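DNA-dependent metalloprotease WSS1 homolog 2 (PDB 5JIG) probably acts as a DNA-dependent metalloprotease that cleaves DNA-binding proteins and takes part in the repair of toxic DNA-protein cross-links. Local coordinates at residues Arg28-Ile33 against Thr90-Leu95; Ile73-Arg78 against Ile96-His101. All coordinates share one frame; numbering follows the deposited sequence.

How the contacts relate
Both contacts are buried near the middle of the WLM domain and share helix 88-100, contact 1 using its first half and contact 2 the half that carries the metal ligands. Contact 1 joins this helix to the junction of helices 17-29 and 31-40, pairing a salt bridge with a small apolar patch. Contact 2 sets it against strand 72-76 through apolar packing alone, while two histidines of its helix bind the metal. The two meet directly: Ile-33 CD1 lies 3.8 Å from Ile-96 CG1, and Leu-95 CD1 lies 3.9 Å from Ile-73 CG2. Contact 1 is more open at its charged end, where Asp-30 and Lys-92 are partly exposed.

Contact 1 (Arg28-Ile33 against Thr90-Leu95); sequences RDDTGI and TVKSTL
Asp-30, the N-cap of helix 31-40, binds Lys-92 of helix 88-100 in a salt bridge, so one carboxylate serves both a helix start and a helix pair. Asp-30 turns OD1 back to Ile-33 N at 3.0 Å, its CG being anti to the backbone N (chi1 -178°); this capping bond falls on the anti side of the carboxylate and is joined by a weak one from Gly-32 N. The syn side of the same oxygen receives Lys-92 NZ at 2.9 Å. Asp-30 OD2 is hydrogen-bonded to Tyr-88 OH, with only a weak bond from Lys-92 NZ at 3.3 Å. The lysine is fully extended and meets the aspartate at about a right angle. Next to the salt bridge, Ile-33 slides past Lys-92 in the opposite direction, and Ile-33 CD1 packs on Leu-95 CD2 at 3.9 Å. An alanine here would remove the carboxylate and is likely to leave Lys-92 without its counter-charge and the first amides of helix 31-40 uncapped. Lys-92 NZ has a further acceptor in Ala-122 O at the end of helix 109-122, while Ile-33 and Leu-95 both rest on Phe-6 of strand 6-10 and Leu-95 also reaches Leu-27 of helix 17-29.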
loop_
_atom_site.group_PDB
_atom_site.type_symbol
_atom_site.label_atom_id
_atom_site.label_comp_id
_atom_site.label_asym_id
_atom_site.label_seq_id
_atom_site.Cartn_x
_atom_site.Cartn_y
_atom_site.Cartn_z
ATOM N N ARG A 28 0.245 -3.976 5.834
ATOM C CA ARG A 28 1.062 -3.252 6.793
ATOM C C ARG A 28 2.200 -4.124 7.308
ATOM O O ARG A 28 3.313 -3.648 7.524
ATOM C CB ARG A 28 0.176 -2.773 7.932
ATOM C CG ARG A 28 0.935 -2.038 9.037
ATOM C CD ARG A 28 0.065 -1.800 10.239
ATOM N NE ARG A 28 -0.254 -3.147 10.815
ATOM C CZ ARG A 28 -1.276 -3.424 11.603
ATOM N NH1 ARG A 28 -1.493 -4.709 11.916
ATOM N NH2 ARG A 28 -2.072 -2.464 12.127
ATOM N N ASP A 29 1.882 -5.384 7.565
ATOM C CA ASP A 29 2.783 -6.306 8.215
ATOM C C ASP A 29 3.683 -7.079 7.224
ATOM O O ASP A 29 4.554 -7.848 7.633
ATOM C CB ASP A 29 2.017 -7.207 9.125
ATOM C CG ASP A 29 1.278 -6.413 10.267
ATOM O OD1 ASP A 29 1.717 -5.256 10.528
ATOM O OD2 ASP A 29 0.329 -6.960 10.788
ATOM N N ASP A 30 3.470 -6.864 5.949
ATOM C CA ASP A 30 4.214 -7.547 4.886
ATOM C C ASP A 30 5.673 -7.222 5.059
ATOM O O ASP A 30 6.069 -6.068 5.151
ATOM C CB ASP A 30 3.675 -7.056 3.540
ATOM C CG ASP A 30 4.331 -7.709 2.353
ATOM O OD1 ASP A 30 5.487 -7.357 2.061
ATOM O OD2 ASP A 30 3.674 -8.555 1.692
ATOM N N THR A 31 6.529 -8.276 5.099
ATOM C CA THR A 31 7.922 -8.041 5.357
ATOM C C THR A 31 8.631 -7.195 4.295
ATOM O O THR A 31 9.577 -6.473 4.595
ATOM C CB THR A 31 8.636 -9.364 5.620
ATOM O OG1 THR A 31 8.383 -10.223 4.528
ATOM C CG2 THR A 31 8.184 -10.026 6.863
ATOM N N GLY A 32 8.181 -7.320 3.062
ATOM C CA GLY A 32 8.716 -6.513 1.982
ATOM C C GLY A 32 8.297 -5.062 2.062
ATOM O O GLY A 32 9.104 -4.156 1.852
ATOM N N ILE A 33 7.040 -4.812 2.372
ATOM C CA ILE A 33 6.569 -3.447 2.607
ATOM C C ILE A 33 7.293 -2.809 3.779
ATOM O O ILE A 33 7.742 -1.671 3.715
ATOM C CB ILE A 33 5.028 -3.435 2.793
ATOM C CG1 ILE A 33 4.277 -3.884 1.548
ATOM C CG2 ILE A 33 4.540 -2.071 3.278
ATOM C CD1 ILE A 33 4.495 -3.019 0.307
ATOM N N THR A 90 -1.241 -8.069 -6.898
ATOM C CA THR A 90 -1.578 -6.867 -7.589
ATOM C C THR A 90 -1.734 -5.681 -6.644
ATOM O O THR A 90 -1.237 -4.584 -6.917
ATOM C CB THR A 90 -2.852 -7.104 -8.437
ATOM O OG1 THR A 90 -2.603 -8.238 -9.325
ATOM C CG2 THR A 90 -3.272 -5.927 -9.238
ATOM N N VAL A 91 -2.428 -5.903 -5.535
ATOM C CA VAL A 91 -2.609 -4.813 -4.560
ATOM C C VAL A 91 -1.320 -4.407 -3.908
ATOM O O VAL A 91 -1.060 -3.202 -3.730
ATOM C CB VAL A 91 -3.709 -5.197 -3.547
ATOM C CG1 VAL A 91 -3.803 -4.135 -2.437
ATOM C CG2 VAL A 91 -5.054 -5.347 -4.261
ATOM N N LYS A 92 -0.464 -5.360 -3.561
ATOM C CA LYS A 92 0.847 -5.015 -3.019
ATOM C C LYS A 92 1.623 -4.125 -3.984
ATOM O O LYS A 92 2.267 -3.165 -3.565
ATOM C CB LYS A 92 1.615 -6.285 -2.648
ATOM C CG LYS A 92 3.034 -6.015 -2.167
ATOM C CD LYS A 92 3.738 -7.248 -1.687
ATOM C CE LYS A 92 5.194 -7.018 -1.423
ATOM N NZ LYS A 92 5.870 -8.124 -0.747
ATOM N N SER A 93 1.601 -4.459 -5.258
ATOM C CA SER A 93 2.303 -3.644 -6.231
ATOM C C SER A 93 1.685 -2.262 -6.371
ATOM O O SER A 93 2.410 -1.272 -6.510
ATOM C CB SER A 93 2.318 -4.356 -7.589
ATOM O OG SER A 93 3.064 -3.606 -8.525
ATOM N N THR A 94 0.366 -2.145 -6.315
ATOM C CA THR A 94 -0.278 -0.844 -6.256
ATOM C C THR A 94 0.169 -0.054 -5.020
ATOM O O THR A 94 0.453 1.137 -5.109
ATOM C CB THR A 94 -1.791 -0.955 -6.331
ATOM O OG1 THR A 94 -2.149 -1.525 -7.585
ATOM C CG2 THR A 94 -2.495 0.369 -6.114
ATOM N N LEU A 95 0.298 -0.712 -3.888
ATOM C CA LEU A 95 0.797 -0.025 -2.682
ATOM C C LEU A 95 2.199 0.507 -2.900
ATOM O O LEU A 95 2.526 1.626 -2.496
ATOM C CB LEU A 95 0.710 -0.931 -1.468
ATOM C CG LEU A 95 1.241 -0.325 -0.156
ATOM C CD1 LEU A 95 0.605 1.014 0.182
ATOM C CD2 LEU A 95 1.051 -1.326 0.974
#

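Contact 2 (Ile73-Arg78 against Ile96-His101). With NI (nickel (II) ion), chain B.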
loop_
_atom_site.group_PDB
_atom_site.type_symbol
_atom_site.label_atom_id
_atom_site.label_comp_id
_atom_site.label_asym_id
_atom_site.label_seq_id
_atom_site.Cartn_x
_atom_site.Cartn_y
_atom_site.Cartn_z
ATOM N N ILE A 73 -2.672 7.041 2.216
ATOM C CA ILE A 73 -2.708 6.201 1.022
ATOM C C ILE A 73 -4.012 5.396 1.054
ATOM O O ILE A 73 -4.411 4.901 2.121
ATOM C CB ILE A 73 -1.451 5.311 0.938
ATOM C CG1 ILE A 73 -0.255 6.190 0.616
ATOM C CG2 ILE A 73 -1.630 4.189 -0.073
ATOM C CD1 ILE A 73 1.096 5.481 0.673
ATOM N N GLU A 74 -4.649 5.293 -0.106
ATOM C CA GLU A 74 -5.853 4.491 -0.263
ATOM C C GLU A 74 -5.589 3.394 -1.298
ATOM O O GLU A 74 -4.836 3.593 -2.263
ATOM C CB GLU A 74 -7.070 5.254 -0.689
ATOM C CG GLU A 74 -7.299 6.546 0.042
ATOM C CD GLU A 74 -8.658 7.131 -0.181
ATOM O OE1 GLU A 74 -9.623 6.360 -0.381
ATOM O OE2 GLU A 74 -8.749 8.386 -0.145
ATOM N N LEU A 75 -6.212 2.231 -1.088
ATOM C CA LEU A 75 -6.062 1.087 -1.998
ATOM C C LEU A 75 -7.433 0.493 -2.261
ATOM O O LEU A 75 -8.188 0.195 -1.335
ATOM C CB LEU A 75 -5.223 -0.022 -1.352
ATOM C CG LEU A 75 -3.792 0.358 -0.998
ATOM C CD1 LEU A 75 -3.204 -0.761 -0.183
ATOM C CD2 LEU A 75 -2.938 0.661 -2.228
ATOM N N ARG A 76 -7.750 0.244 -3.546
ATOM C CA ARG A 76 -8.963 -0.472 -3.874
ATOM C C ARG A 76 -8.714 -1.955 -3.587
ATOM O O ARG A 76 -7.798 -2.556 -4.174
ATOM C CB ARG A 76 -9.390 -0.232 -5.316
ATOM C CG ARG A 76 -10.719 -0.865 -5.640
ATOM C CD ARG A 76 -10.959 -1.088 -7.090
ATOM N NE ARG A 76 -10.908 0.162 -7.805
ATOM C CZ ARG A 76 -11.889 0.757 -8.439
ATOM N NH1 ARG A 76 -11.639 1.950 -8.922
ATOM N NH2 ARG A 76 -13.057 0.116 -8.668
ATOM N N LEU A 77 -9.422 -2.512 -2.616
ATOM C CA LEU A 77 -9.250 -3.913 -2.237
ATOM C C LEU A 77 -10.245 -4.804 -2.959
ATOM O O LEU A 77 -9.978 -6.013 -3.099
ATOM C CB LEU A 77 -9.432 -4.063 -0.747
ATOM C CG LEU A 77 -8.471 -3.255 0.114
ATOM C CD1 LEU A 77 -8.822 -3.511 1.594
ATOM C CD2 LEU A 77 -7.004 -3.592 -0.165
ATOM N N ARG A 78 -11.410 -4.253 -3.331
ATOM C CA ARG A 78 -12.553 -5.034 -3.740
ATOM C C ARG A 78 -12.760 -5.007 -5.212
ATOM O O ARG A 78 -12.400 -4.038 -5.908
ATOM C CB ARG A 78 -13.821 -4.506 -3.035
ATOM C CG ARG A 78 -13.828 -4.747 -1.541
ATOM C CD ARG A 78 -15.022 -4.091 -0.877
ATOM N NE ARG A 78 -15.034 -4.234 0.548
ATOM C CZ ARG A 78 -15.706 -5.178 1.241
ATOM N NH1 ARG A 78 -15.651 -5.207 2.543
ATOM N NH2 ARG A 78 -16.433 -6.078 0.561
ATOM N N ILE A 96 3.081 -0.292 -3.533
ATOM C CA ILE A 96 4.430 0.195 -3.829
ATOM C C ILE A 96 4.388 1.392 -4.760
ATOM O O ILE A 96 5.153 2.339 -4.567
ATOM C CB ILE A 96 5.319 -0.973 -4.330
ATOM C CG1 ILE A 96 5.440 -2.035 -3.239
ATOM C CG2 ILE A 96 6.645 -0.447 -4.792
ATOM C CD1 ILE A 96 6.187 -3.288 -3.621
ATOM N N HIS A 97 3.503 1.370 -5.758
ATOM C CA HIS A 97 3.298 2.514 -6.615
ATOM C C HIS A 97 2.927 3.738 -5.766
ATOM O O HIS A 97 3.536 4.822 -5.917
ATOM C CB HIS A 97 2.201 2.171 -7.641
ATOM C CG HIS A 97 1.819 3.308 -8.514
ATOM N ND1 HIS A 97 1.957 3.263 -9.885
ATOM C CD2 HIS A 97 1.268 4.519 -8.261
ATOM C CE1 HIS A 97 1.489 4.398 -10.384
ATOM N NE2 HIS A 97 1.081 5.201 -9.435
ATOM N N GLU A 98 1.935 3.602 -4.894
ATOM C CA GLU A 98 1.543 4.738 -4.077
ATOM C C GLU A 98 2.676 5.215 -3.167
ATOM O O GLU A 98 2.859 6.437 -3.021
ATOM C CB GLU A 98 0.280 4.485 -3.278
ATOM C CG GLU A 98 -0.930 3.986 -4.072
ATOM C CD GLU A 98 -1.247 4.638 -5.308
ATOM O OE1 GLU A 98 -0.854 5.798 -5.507
ATOM O OE2 GLU A 98 -1.949 3.958 -6.114
ATOM N N LEU A 99 3.428 4.327 -2.583
ATOM C CA LEU A 99 4.561 4.749 -1.762
ATOM C C LEU A 99 5.588 5.535 -2.571
ATOM O O LEU A 99 6.202 6.471 -2.059
ATOM C CB LEU A 99 5.214 3.545 -1.106
ATOM C CG LEU A 99 4.407 2.917 0.045
ATOM C CD1 LEU A 99 5.008 1.586 0.417
ATOM C CD2 LEU A 99 4.369 3.825 1.278
ATOM N N THR A 100 5.796 5.150 -3.841
ATOM C CA THR A 100 6.723 5.853 -4.699
ATOM C C THR A 100 6.337 7.312 -4.847
ATOM O O THR A 100 7.181 8.209 -4.963
ATOM C CB THR A 100 6.796 5.134 -6.074
ATOM O OG1 THR A 100 7.164 3.783 -5.916
ATOM C CG2 THR A 100 7.862 5.749 -6.949
ATOM N N HIS A 101 5.032 7.608 -4.839
ATOM C CA HIS A 101 4.506 8.951 -4.875
ATOM C C HIS A 101 4.802 9.759 -3.594
ATOM O O HIS A 101 4.564 10.971 -3.573
ATOM C CB HIS A 101 3.009 8.987 -5.124
ATOM C CG HIS A 101 2.595 8.680 -6.545
ATOM N ND1 HIS A 101 3.033 9.401 -7.626
ATOM C CD2 HIS A 101 1.656 7.828 -7.013
ATOM C CE1 HIS A 101 2.396 8.952 -8.699
ATOM N NE2 HIS A 101 1.538 8.014 -8.375
HETATM NI NI NI B . 0.162 7.049 -9.590
HETATM O O HOH W 1 -1.085 8.779 -9.682
HETATM O O HOH W 2 -1.508 6.092 -10.600
#
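Apolar packing joins Ile-73 to Glu-98 and Leu-99. The CG2 branch of Ile-73 sits 3.7 Å from Glu-98 CB, so the glutamate offers its aliphatic root to the strand. The Ile-73 and Leu-99 side chains cross at about a right angle, Ile-73 CD1, the end of the other branch, touching Leu-99 CD2 at 3.7 Å. Leu-75 adds a looser contact, CD2 to Glu-98 CG at 4.3 Å. Strand 73-76 and helix 96-100 run nearly antiparallel, at 156°, with their axes 9.2 Å apart at closest approach.

This helix carries the HExxH motif of zinc metalloproteases, with His-97 and His-101 as metal ligands and Glu-98 as the predicted catalytic residue. The glutamate chain bends at chi2 (-45°), turning the carboxylate from the strand toward the metal site. Its OE1 lies in plane at the edge of the His-101 ring, 3.6 Å from His-101 CD2.

Metal coordination involves both histidines of the motif. A nickel ion fills the catalytic zinc site; its ligands include NE2 of His-97 and of His-101, each at 2.1 Å, two waters and His-107. The ring of Phe-111 meets the His-97 ring edge-to-face and also packs against His-101, whose ND1 is bonded to His-104 O.

Hydrogen bonds run within the helix and out to strand 64-67. Ile-96 O accepts Thr-100 OG1 at 2.8 Å and Thr-100 N from opposite faces of its carbonyl plane. Glu-98 O accepts from Asn-66 ND2 of strand 64-67, and Glu-74 OE2 pairs with His-67 NE2 on that same strand.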